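Local structure of chitooligosaccharide oxidase (Gibberella zeae, 6Y0R) at residues Y168-L177 and D377-V386. The protein oxidises the C1 hydroxyl of chitooligosaccharides to the corresponding lactones with a bicovalently bound FAD, reducing molecular oxygen to hydrogen peroxide. Residues are numbered along the deposited sequence; the frame is centred on the assembly and turned at random.
Sequences YGMVARKHGL and DITGGTYSAV. With FAD (flavin-adenine dinucleotide), chain B.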
# COMPACT_ATOMS: atom_id res chain seq x y z
N TYR A 168 2.55 0.30 4.75
CA TYR A 168 2.48 1.09 5.99
C TYR A 168 1.49 0.42 6.94
O TYR A 168 0.32 0.22 6.57
CB TYR A 168 2.07 2.52 5.69
CG TYR A 168 1.89 3.34 6.94
CD1 TYR A 168 2.95 4.00 7.54
CD2 TYR A 168 0.62 3.48 7.48
CE1 TYR A 168 2.75 4.74 8.72
CE2 TYR A 168 0.42 4.21 8.65
CZ TYR A 168 1.48 4.84 9.26
OH TYR A 168 1.17 5.58 10.40
N GLY A 169 1.90 0.12 8.17
CA GLY A 169 0.94 -0.42 9.16
C GLY A 169 1.26 -0.00 10.57
O GLY A 169 2.00 0.98 10.77
N MET A 170 0.71 -0.76 11.51
CA MET A 170 0.64 -0.35 12.92
C MET A 170 1.98 -0.46 13.67
O MET A 170 1.98 -0.09 14.84
CB MET A 170 -0.41 -1.21 13.62
CG MET A 170 -1.79 -0.93 13.06
SD MET A 170 -2.24 0.73 13.56
CE MET A 170 -3.48 1.09 12.32
N VAL A 171 3.05 -0.98 13.07
CA VAL A 171 4.39 -0.88 13.69
C VAL A 171 5.37 -0.18 12.76
O VAL A 171 6.59 -0.41 12.92
CB VAL A 171 4.92 -2.23 14.18
CG1 VAL A 171 4.04 -2.75 15.32
CG2 VAL A 171 5.09 -3.26 13.08
N ALA A 172 4.90 0.62 11.80
CA ALA A 172 5.78 1.27 10.81
C ALA A 172 6.84 2.13 11.52
O ALA A 172 7.98 2.18 11.05
CB ALA A 172 4.94 2.11 9.87
N ARG A 173 6.48 2.88 12.54
CA ARG A 173 7.44 3.86 13.09
C ARG A 173 8.53 3.08 13.81
O ARG A 173 9.64 3.63 13.92
CB ARG A 173 6.78 4.89 13.97
CG ARG A 173 5.83 5.78 13.19
CD ARG A 173 5.25 6.93 13.98
NE ARG A 173 6.24 7.97 14.29
CZ ARG A 173 6.86 8.12 15.44
NH1 ARG A 173 6.67 7.27 16.43
NH2 ARG A 173 7.68 9.14 15.58
N LYS A 174 8.28 1.85 14.24
CA LYS A 174 9.38 1.06 14.89
C LYS A 174 10.19 0.28 13.86
O LYS A 174 11.43 0.19 14.00
CB LYS A 174 8.81 0.13 15.94
CG LYS A 174 9.84 -0.68 16.70
CD LYS A 174 10.70 0.19 17.61
CE LYS A 174 11.78 -0.64 18.28
NZ LYS A 174 12.44 0.16 19.32
N HIS A 175 9.54 -0.32 12.86
CA HIS A 175 10.20 -1.33 11.99
C HIS A 175 10.25 -0.89 10.53
O HIS A 175 10.92 -1.54 9.75
CB HIS A 175 9.53 -2.69 12.14
CG HIS A 175 9.76 -3.31 13.48
ND1 HIS A 175 11.02 -3.73 13.90
CD2 HIS A 175 8.91 -3.54 14.51
CE1 HIS A 175 10.90 -4.23 15.14
NE2 HIS A 175 9.63 -4.09 15.55
N GLY A 176 9.61 0.22 10.18
CA GLY A 176 9.65 0.78 8.83
C GLY A 176 8.49 0.34 7.98
O GLY A 176 7.58 -0.37 8.47
N LEU A 177 8.59 0.65 6.69
CA LEU A 177 7.67 0.11 5.68
C LEU A 177 8.02 -1.34 5.45
O LEU A 177 9.12 -1.79 5.81
CB LEU A 177 7.80 0.89 4.37
CG LEU A 177 7.59 2.39 4.47
CD1 LEU A 177 8.08 3.11 3.20
CD2 LEU A 177 6.15 2.71 4.77
N ASP A 377 -2.09 9.86 9.05
CA ASP A 377 -1.14 8.95 9.71
C ASP A 377 0.13 9.75 10.03
O ASP A 377 0.61 10.44 9.15
CB ASP A 377 -0.80 7.77 8.81
CG ASP A 377 -1.97 7.00 8.20
OD1 ASP A 377 -3.05 7.03 8.77
OD2 ASP A 377 -1.78 6.42 7.08
N ILE A 378 0.71 9.55 11.22
CA ILE A 378 2.07 10.10 11.49
C ILE A 378 3.07 9.08 10.97
O ILE A 378 3.12 7.94 11.52
CB ILE A 378 2.26 10.40 13.00
CG1 ILE A 378 1.21 11.38 13.49
CG2 ILE A 378 3.68 10.92 13.19
CD1 ILE A 378 0.86 11.26 14.96
N THR A 379 3.72 9.34 9.84
CA THR A 379 4.76 8.44 9.30
C THR A 379 6.14 8.83 9.84
O THR A 379 7.00 7.96 9.85
CB THR A 379 4.82 8.47 7.77
OG1 THR A 379 5.18 9.77 7.30
CG2 THR A 379 3.49 8.08 7.17
N GLY A 380 6.36 10.10 10.16
CA GLY A 380 7.71 10.61 10.49
C GLY A 380 7.93 10.88 11.97
O GLY A 380 7.29 10.24 12.85
N GLY A 381 8.83 11.83 12.22
CA GLY A 381 9.25 12.23 13.56
C GLY A 381 10.66 11.73 13.82
O GLY A 381 11.15 10.85 13.10
N THR A 382 11.27 12.31 14.84
CA THR A 382 12.68 12.05 15.20
C THR A 382 12.99 10.55 15.19
O THR A 382 14.04 10.17 14.61
CB THR A 382 12.94 12.64 16.58
OG1 THR A 382 12.60 14.02 16.55
CG2 THR A 382 14.41 12.46 16.96
N TYR A 383 12.16 9.73 15.84
CA TYR A 383 12.45 8.29 16.08
C TYR A 383 11.83 7.36 15.04
O TYR A 383 12.05 6.16 15.15
CB TYR A 383 12.07 7.90 17.50
CG TYR A 383 12.85 8.69 18.52
CD1 TYR A 383 14.21 8.50 18.67
CD2 TYR A 383 12.24 9.66 19.26
CE1 TYR A 383 14.93 9.26 19.58
CE2 TYR A 383 12.93 10.41 20.21
CZ TYR A 383 14.30 10.22 20.33
OH TYR A 383 15.02 10.99 21.24
N SER A 384 11.15 7.86 14.01
CA SER A 384 10.46 6.98 13.04
C SER A 384 11.44 6.24 12.12
O SER A 384 12.31 6.84 11.47
CB SER A 384 9.51 7.77 12.20
OG SER A 384 9.03 6.93 11.18
N ALA A 385 11.25 4.94 11.98
CA ALA A 385 11.99 4.08 11.02
C ALA A 385 11.59 4.41 9.59
O ALA A 385 12.43 4.18 8.67
CB ALA A 385 11.71 2.66 11.35
N VAL A 386 10.36 4.90 9.37
CA VAL A 386 9.93 5.23 7.98
C VAL A 386 10.77 6.40 7.48
O VAL A 386 11.13 6.42 6.28
CB VAL A 386 8.41 5.50 7.91
CG1 VAL A 386 8.02 6.00 6.51
CG2 VAL A 386 7.66 4.24 8.26
PA FAD B . -2.38 -5.81 -7.00
O1A FAD B . -3.54 -5.09 -7.56
O2A FAD B . -2.21 -7.25 -7.24
O5B FAD B . -1.02 -5.10 -7.43
C5B FAD B . -0.73 -3.74 -7.09
C4B FAD B . 0.35 -3.21 -8.02
O4B FAD B . 1.57 -3.96 -7.82
C3B FAD B . 0.09 -3.31 -9.54
O3B FAD B . 0.81 -2.30 -10.25
C2B FAD B . 0.67 -4.68 -9.87
O2B FAD B . 0.97 -4.88 -11.26
C1B FAD B . 1.90 -4.68 -9.00
N9A FAD B . 2.37 -6.00 -8.62
C8A FAD B . 1.72 -6.88 -7.79
N7A FAD B . 2.40 -8.01 -7.62
C5A FAD B . 3.54 -7.86 -8.40
C6A FAD B . 4.63 -8.70 -8.65
N6A FAD B . 4.75 -9.90 -8.07
N1A FAD B . 5.60 -8.27 -9.51
C2A FAD B . 5.42 -7.06 -10.08
N3A FAD B . 4.45 -6.17 -9.90
C4A FAD B . 3.52 -6.63 -9.04
N1 FAD B . -1.79 -0.15 2.15
C2 FAD B . -0.99 0.13 3.19
O2 FAD B . 0.19 0.60 3.00
N3 FAD B . -1.43 -0.11 4.46
C4 FAD B . -2.67 -0.64 4.76
O4 FAD B . -3.00 -0.85 5.94
C4X FAD B . -3.53 -0.96 3.68
N5 FAD B . -4.71 -1.53 3.92
C5X FAD B . -5.46 -1.95 2.85
C6 FAD B . -6.69 -2.62 3.08
C7 FAD B . -7.48 -3.04 2.02
C7M FAD B . -8.81 -3.73 2.27
C8 FAD B . -7.02 -2.84 0.65
C8M FAD B . -7.76 -3.38 -0.55
C9 FAD B . -5.81 -2.14 0.45
C9A FAD B . -5.04 -1.68 1.52
N10 FAD B . -3.82 -1.02 1.29
C10 FAD B . -3.00 -0.66 2.37
C1' FAD B . -3.35 -0.70 -0.06
C2' FAD B . -2.43 -1.79 -0.60
O2' FAD B . -1.13 -1.70 -0.02
C3' FAD B . -2.34 -1.61 -2.10
O3' FAD B . -3.69 -1.76 -2.60
C4' FAD B . -1.40 -2.66 -2.70
O4' FAD B . -0.80 -2.19 -3.92
C5' FAD B . -2.15 -3.93 -2.95
O5' FAD B . -1.26 -5.00 -3.32
P FAD B . -1.90 -6.24 -4.07
O1P FAD B . -0.82 -7.22 -4.34
O2P FAD B . -3.11 -6.74 -3.37
O3P FAD B . -2.46 -5.54 -5.41
O HOH W 1 9.69 10.77 17.09
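Arg173 lays its bent chain along the loop that follows strand 371-378, with Ser384 CA 4.2 Å from the plane of its guanidinium, over one face but offset toward the rim. In this oxygen-dependent FAD-linked oxidoreductase the contact ties the PCMH-type FAD-binding domain, through the short helix 172-175, to the end of an inner strand, 371-378, of the seven-stranded antiparallel sheet. Gly380 O lies in the guanidinium plane and accepts side-on from two nitrogens, Arg173 NE at 2.9 Å and NH2 at 3.0 Å; the turn at chi3 (70°) swings the group round to this carbonyl. NH1 is hydrogen-bonded to Pro262 O and Ile265 O, which together with Gly380 O would fix the rotation of the group. The backbone adds a nearly straight bond from Ala385 N to Arg173 O (2.8 Å, 166° at the hydrogen), while Ala385 CB packs against Gly176 N. Deeper in, Val386 CG2 touches Ala172 CB at 3.8 Å, and the side chains of Val386 and Leu177 cross at about a right angle. Toward the flavin, the Tyr168 ring and the Asp377 carboxylate run past each other in opposite directions, planes 6° apart, Asp377 OD2 coming obliquely within 3.5 Å of Tyr168 CE2. Tyr168 OH reaches Ile378 O at 3.3 Å from above the carbonyl plane, a long bond. The backbone of the same tyrosine grips the flavin twice: its N donates to FAD O2, and its O accepts from FAD N3 at 2.8 Å.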